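Local atomic coordinates of MHC class I antigen (Ctenopharyngodon idella, PDB entry 5H5Z), a protein that probably presents peptides to T cells as the heavy chain of a fish class I MHC molecule, bound to beta-2-microglobulin. Residues A[118-123]-A[127-132]; A[77-82]-A[90-95]. All coordinates share one frame; numbering follows the deposited sequence.

Contact 1 (A[118-123]-A[127-132]); sequences DFVSLD and LTWTAA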
loop_
_atom_site.group_PDB
_atom_site.type_symbol
_atom_site.label_atom_id
_atom_site.label_comp_id
_atom_site.label_asym_id
_atom_site.label_seq_id
_atom_site.Cartn_x
_atom_site.Cartn_y
_atom_site.Cartn_z
ATOM N N ASP A 118 -1.825 16.216 9.658
ATOM C CA ASP A 118 -2.118 15.891 11.068
ATOM C C ASP A 118 -3.131 16.856 11.671
ATOM O O ASP A 118 -3.015 18.077 11.501
ATOM C CB ASP A 118 -0.847 15.924 11.921
ATOM C CG ASP A 118 0.083 14.754 11.651
ATOM O OD1 ASP A 118 -0.291 13.824 10.907
ATOM O OD2 ASP A 118 1.202 14.763 12.201
ATOM N N PHE A 119 -4.123 16.303 12.364
ATOM C CA PHE A 119 -5.119 17.109 13.072
ATOM C C PHE A 119 -5.024 16.829 14.579
ATOM O O PHE A 119 -4.613 17.704 15.342
ATOM C CB PHE A 119 -6.525 16.838 12.518
ATOM C CG PHE A 119 -7.590 17.765 13.052
ATOM C CD1 PHE A 119 -7.712 19.065 12.568
ATOM C CD2 PHE A 119 -8.484 17.330 14.032
ATOM C CE1 PHE A 119 -8.697 19.916 13.055
ATOM C CE2 PHE A 119 -9.475 18.176 14.519
ATOM C CZ PHE A 119 -9.584 19.469 14.029
ATOM N N VAL A 120 -5.381 15.614 15.001
ATOM C CA VAL A 120 -5.160 15.172 16.386
ATOM C C VAL A 120 -4.592 13.746 16.420
ATOM O O VAL A 120 -4.935 12.911 15.578
ATOM C CB VAL A 120 -6.439 15.230 17.276
ATOM C CG1 VAL A 120 -6.858 16.664 17.565
ATOM C CG2 VAL A 120 -7.589 14.441 16.659
ATOM N N SER A 121 -3.723 13.485 17.394
ATOM C CA SER A 121 -3.079 12.180 17.552
ATOM C C SER A 121 -3.162 11.766 19.010
ATOM O O SER A 121 -2.962 12.590 19.911
ATOM C CB SER A 121 -1.605 12.240 17.131
ATOM O OG SER A 121 -1.453 12.829 15.856
ATOM N N LEU A 122 -3.456 10.490 19.245
ATOM C CA LEU A 122 -3.540 9.985 20.601
ATOM C C LEU A 122 -2.160 9.761 21.201
ATOM O O LEU A 122 -1.305 9.104 20.600
ATOM C CB LEU A 122 -4.344 8.674 20.651
ATOM C CG LEU A 122 -4.432 7.919 21.988
ATOM C CD1 LEU A 122 -5.123 8.756 23.057
ATOM C CD2 LEU A 122 -5.140 6.583 21.807
ATOM N N ASP A 123 -1.953 10.324 22.385
ATOM C CA ASP A 123 -0.891 9.878 23.269
ATOM C C ASP A 123 -1.555 9.008 24.336
ATOM O O ASP A 123 -2.196 9.526 25.260
ATOM C CB ASP A 123 -0.172 11.070 23.905
ATOM C CG ASP A 123 1.025 10.656 24.753
ATOM O OD1 ASP A 123 1.033 9.530 25.296
ATOM O OD2 ASP A 123 1.961 11.468 24.888
ATOM N N LEU A 127 -2.912 9.888 28.115
ATOM C CA LEU A 127 -4.358 9.944 27.872
ATOM C C LEU A 127 -4.796 11.336 27.417
ATOM O O LEU A 127 -5.791 11.888 27.898
ATOM C CB LEU A 127 -5.144 9.472 29.106
ATOM C CG LEU A 127 -5.066 7.973 29.409
ATOM C CD1 LEU A 127 -5.531 7.673 30.826
ATOM C CD2 LEU A 127 -5.880 7.188 28.392
ATOM N N THR A 128 -4.028 11.896 26.486
ATOM C CA THR A 128 -4.309 13.211 25.928
ATOM C C THR A 128 -4.230 13.155 24.408
ATOM O O THR A 128 -3.689 12.201 23.837
ATOM C CB THR A 128 -3.321 14.282 26.445
ATOM O OG1 THR A 128 -1.974 13.871 26.169
ATOM C CG2 THR A 128 -3.498 14.514 27.946
ATOM N N TRP A 129 -4.785 14.177 23.766
ATOM C CA TRP A 129 -4.743 14.309 22.319
ATOM C C TRP A 129 -3.827 15.452 21.917
ATOM O O TRP A 129 -4.010 16.590 22.352
ATOM C CB TRP A 129 -6.151 14.528 21.763
ATOM C CG TRP A 129 -7.003 13.311 21.899
ATOM C CD1 TRP A 129 -7.819 12.988 22.950
ATOM C CD2 TRP A 129 -7.105 12.233 20.965
ATOM N NE1 TRP A 129 -8.430 11.777 22.720
ATOM C CE2 TRP A 129 -8.008 11.288 21.511
ATOM C CE3 TRP A 129 -6.526 11.973 19.714
ATOM C CZ2 TRP A 129 -8.351 10.108 20.846
ATOM C CZ3 TRP A 129 -6.861 10.798 19.054
ATOM C CH2 TRP A 129 -7.761 9.874 19.624
ATOM N N THR A 130 -2.833 15.136 21.096
ATOM C CA THR A 130 -1.940 16.152 20.555
ATOM C C THR A 130 -2.629 16.841 19.385
ATOM O O THR A 130 -2.986 16.195 18.399
ATOM C CB THR A 130 -0.598 15.539 20.117
ATOM O OG1 THR A 130 -0.016 14.856 21.231
ATOM C CG2 THR A 130 0.371 16.622 19.626
ATOM N N ALA A 131 -2.833 18.150 19.526
ATOM C CA ALA A 131 -3.435 18.977 18.487
ATOM C C ALA A 131 -2.338 19.586 17.618
ATOM O O ALA A 131 -1.436 20.253 18.126
ATOM C CB ALA A 131 -4.285 20.074 19.118
ATOM N N ALA A 132 -2.416 19.350 16.310
ATOM C CA ALA A 132 -1.387 19.820 15.371
ATOM C C ALA A 132 -1.486 21.311 15.045
ATOM O O ALA A 132 -0.500 21.934 14.639
ATOM C CB ALA A 132 -1.418 18.997 14.093
HETATM O O HOH W 1 -1.558 15.511 15.833
#
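Leu122 lies against the indole of Trp129 in the antiparallel beta hairpin that ends the floor of the MHC class I peptide-binding groove, strand 128-131 being its outermost strand on this side. The methylene CB of Leu122 sits over one face of the six-membered ring as a CH-pi contact, 3.9 Å from that ring's centroid and 22° off its normal. Its CD1 joins it on that face, displaced toward the rim. With CG beside its own backbone N (chi1 -69°), Trp129 swings its benzo end back over the neighbouring strand, where CE3 comes 3.4 Å from Ser121 C. Val120 adds a slanting contact, CG2 to Trp129 CE3 at 4.1 Å. Val120, Leu122, Trp129 and Ala131 share the helix-bearing face of the sheet; beyond it the indole packs on Ala149 and Asn152 of helix 148-170 and meets Trp143 edge-to-face.

The two backbones are joined by five hydrogen bonds: Ser121 and Thr130 exchange two, as do Asp123 and Thr128, and Ala132 N gives Phe119 O a nearly straight one (2.9 Å, 174°). Leu127 and Thr128 both face Asp123 in a G1 bulge beside the turn; on its other edge strand 118-123 has a classic bulge, Phe119 and Val120 both facing Tyr112 of strand 106-114. Asp123 OD1 accepts from the N-H groups of Asn125 and Thr126. On the face carrying Ser121 and Thr130, a water 2.7 Å from Ser121 OG donates to Thr130 O at 3.0 Å, giving this carbonyl a second donor besides Ser121 N.

Contact 2 (A[77-82]-A[90-95]); sequences QIVMER and HTWQNM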
loop_
_atom_site.group_PDB
_atom_site.type_symbol
_atom_site.label_atom_id
_atom_site.label_comp_id
_atom_site.label_asym_id
_atom_site.label_seq_id
_atom_site.Cartn_x
_atom_site.Cartn_y
_atom_site.Cartn_z
ATOM N N GLN A 77 -17.697 18.461 8.337
ATOM C CA GLN A 77 -18.454 19.714 8.291
ATOM C C GLN A 77 -17.884 20.730 9.279
ATOM O O GLN A 77 -17.697 21.896 8.942
ATOM C CB GLN A 77 -19.937 19.461 8.578
ATOM C CG GLN A 77 -20.874 20.500 7.977
ATOM C CD GLN A 77 -20.920 20.450 6.458
ATOM O OE1 GLN A 77 -20.486 19.472 5.837
ATOM N NE2 GLN A 77 -21.454 21.509 5.851
ATOM N N ILE A 78 -17.589 20.256 10.486
ATOM C CA ILE A 78 -17.055 21.076 11.574
ATOM C C ILE A 78 -15.661 21.648 11.263
ATOM O O ILE A 78 -15.438 22.853 11.403
ATOM C CB ILE A 78 -17.066 20.284 12.910
ATOM C CG1 ILE A 78 -18.504 20.147 13.426
ATOM C CG2 ILE A 78 -16.176 20.937 13.963
ATOM C CD1 ILE A 78 -18.679 19.149 14.551
ATOM N N VAL A 79 -14.739 20.790 10.834
ATOM C CA VAL A 79 -13.356 21.209 10.574
ATOM C C VAL A 79 -13.242 22.190 9.392
ATOM O O VAL A 79 -12.491 23.167 9.472
ATOM C CB VAL A 79 -12.387 19.994 10.470
ATOM C CG1 VAL A 79 -12.836 19.005 9.406
ATOM C CG2 VAL A 79 -10.944 20.431 10.251
ATOM N N MET A 80 -14.009 21.949 8.324
ATOM C CA MET A 80 -14.033 22.844 7.148
ATOM C C MET A 80 -14.393 24.274 7.538
ATOM O O MET A 80 -13.760 25.240 7.082
ATOM C CB MET A 80 -15.016 22.342 6.074
ATOM C CG MET A 80 -14.672 20.997 5.446
ATOM S SD MET A 80 -15.701 20.548 4.027
ATOM C CE MET A 80 -17.305 20.298 4.788
ATOM N N GLU A 81 -15.409 24.398 8.389
ATOM C CA GLU A 81 -15.868 25.687 8.893
ATOM C C GLU A 81 -14.780 26.391 9.701
ATOM O O GLU A 81 -14.642 27.611 9.629
ATOM C CB GLU A 81 -17.136 25.511 9.734
ATOM C CG GLU A 81 -18.381 25.201 8.911
ATOM C CD GLU A 81 -19.491 24.544 9.718
ATOM O OE1 GLU A 81 -19.261 24.167 10.890
ATOM O OE2 GLU A 81 -20.605 24.395 9.172
ATOM N N ARG A 82 -14.000 25.614 10.448
ATOM C CA ARG A 82 -12.928 26.163 11.277
ATOM C C ARG A 82 -11.744 26.688 10.463
ATOM O O ARG A 82 -11.062 27.627 10.888
ATOM C CB ARG A 82 -12.505 25.153 12.351
ATOM C CG ARG A 82 -13.309 25.332 13.631
ATOM C CD ARG A 82 -13.776 24.025 14.254
ATOM N NE ARG A 82 -12.710 23.317 14.948
ATOM C CZ ARG A 82 -12.902 22.378 15.878
ATOM N NH1 ARG A 82 -11.862 21.777 16.436
ATOM N NH2 ARG A 82 -14.125 22.041 16.264
ATOM N N HIS A 90 -12.872 18.448 0.285
ATOM C CA HIS A 90 -12.006 18.286 1.446
ATOM C C HIS A 90 -12.065 16.852 1.959
ATOM O O HIS A 90 -13.009 16.117 1.658
ATOM C CB HIS A 90 -12.353 19.307 2.532
ATOM C CG HIS A 90 -12.161 20.727 2.096
ATOM N ND1 HIS A 90 -10.924 21.336 2.066
ATOM C CD2 HIS A 90 -13.045 21.648 1.644
ATOM C CE1 HIS A 90 -11.057 22.574 1.625
ATOM N NE2 HIS A 90 -12.334 22.790 1.363
ATOM N N THR A 91 -11.037 16.457 2.705
ATOM C CA THR A 91 -10.906 15.077 3.169
ATOM C C THR A 91 -10.690 15.010 4.674
ATOM O O THR A 91 -10.070 15.899 5.270
ATOM C CB THR A 91 -9.735 14.334 2.489
ATOM O OG1 THR A 91 -8.494 14.804 3.025
ATOM C CG2 THR A 91 -9.739 14.538 0.980
ATOM N N TRP A 92 -11.199 13.933 5.267
ATOM C CA TRP A 92 -11.047 13.649 6.676
ATOM C C TRP A 92 -10.623 12.191 6.778
ATOM O O TRP A 92 -11.262 11.304 6.205
ATOM C CB TRP A 92 -12.378 13.900 7.402
ATOM C CG TRP A 92 -12.380 13.601 8.881
ATOM C CD1 TRP A 92 -13.108 12.635 9.523
ATOM C CD2 TRP A 92 -11.630 14.278 9.896
ATOM N NE1 TRP A 92 -12.861 12.672 10.876
ATOM C CE2 TRP A 92 -11.959 13.673 11.132
ATOM C CE3 TRP A 92 -10.724 15.355 9.883
ATOM C CZ2 TRP A 92 -11.399 14.091 12.344
ATOM C CZ3 TRP A 92 -10.166 15.771 11.088
ATOM C CH2 TRP A 92 -10.507 15.134 12.304
ATOM N N GLN A 93 -9.527 11.956 7.490
ATOM C CA GLN A 93 -8.946 10.619 7.586
ATOM C C GLN A 93 -8.730 10.183 9.025
ATOM O O GLN A 93 -8.433 10.997 9.899
ATOM C CB GLN A 93 -7.602 10.568 6.861
ATOM C CG GLN A 93 -7.679 10.516 5.348
ATOM C CD GLN A 93 -6.346 10.870 4.709
ATOM O OE1 GLN A 93 -5.905 12.017 4.764
ATOM N NE2 GLN A 93 -5.693 9.883 4.115
ATOM N N ASN A 94 -8.858 8.880 9.246
ATOM C CA ASN A 94 -8.555 8.261 10.524
ATOM C C ASN A 94 -7.787 6.977 10.232
ATOM O O ASN A 94 -8.185 6.186 9.372
ATOM C CB ASN A 94 -9.865 7.972 11.273
ATOM C CG ASN A 94 -9.663 7.328 12.644
ATOM O OD1 ASN A 94 -8.671 7.559 13.344
ATOM N ND2 ASN A 94 -10.650 6.551 13.053
ATOM N N MET A 95 -6.661 6.797 10.910
ATOM C CA MET A 95 -6.010 5.494 10.939
ATOM C C MET A 95 -5.751 5.100 12.387
ATOM O O MET A 95 -5.346 5.924 13.210
ATOM C CB MET A 95 -4.718 5.473 10.108
ATOM C CG MET A 95 -3.628 6.408 10.606
ATOM S SD MET A 95 -2.252 6.548 9.457
ATOM C CE MET A 95 -1.701 4.842 9.380
#
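Met80 and Val79, consecutive residues on the last turn of helix 55-82, reach across to His90 and Trp92 at the start of strand 90-100, and so join a wall of the MHC class I groove to its floor. The contact is small, buried and made by side chains alone, with no hydrogen bond from helix to strand. Met80 brings its sulfur obliquely to the imidazole of His90: SD is 3.7 Å from His90 CD2, and 4.6 Å from the ring centroid at 61° off the normal, a sulfur-aromatic contact. The CB-CG bond of Met80 is nearly extended (chi2 -171°), which carries SD out to the imidazole, while CG also rests on His90 CB at 4.1 Å. Two residues along the strand, Trp92 meets Val79 more lightly, through a single methyl, CG1, 4.2 Å from Trp92 CE3. The wider spacing follows the backbones, whose CA atoms are 7.6 Å apart at Met80 and His90 but 8.8 Å apart at Val79 and Trp92.

Hydrogen bonds hold the His90 ring: ND1 pairs with OD2 of Asp115, whose other carboxylate oxygen takes Thr91 N, and NE2 with the backbone oxygen of Lys87, which together restrain rotation of the imidazole beside the sulfur. Phe72 flanks Trp92 edge-to-face, and Val79 and Trp92 each also pack directly on an apolar side chain of the bound peptide, which places this joint at the peptide itself. The opposite surface of the strand turns to beta-2-microglobulin, where Thr91 packs on His32 of that chain and Gln93 NE2 is hydrogen-bonded to Trp61 O of the same neighbouring chain.

In the fold
From the N terminus, the chain first lays down strands of the groove floor, then runs along helix 55-82; contact 2 closes a short loop as it returns from the end of that helix into strand 90-100. After strand 106-114, contact 1 closes the tighter turn between 118-123 and 127-132, leading on to helix 134-145. The two closures follow in series, neither nested nor crossed, with centres about 15 Å apart. Both belong to one sheet, and Phe119 bridges them: its CD2 lies 3.4 Å from Trp92 CH2 and its CE1 3.6 Å from Val79 CG2, linking the hairpin to the helix-strand joint.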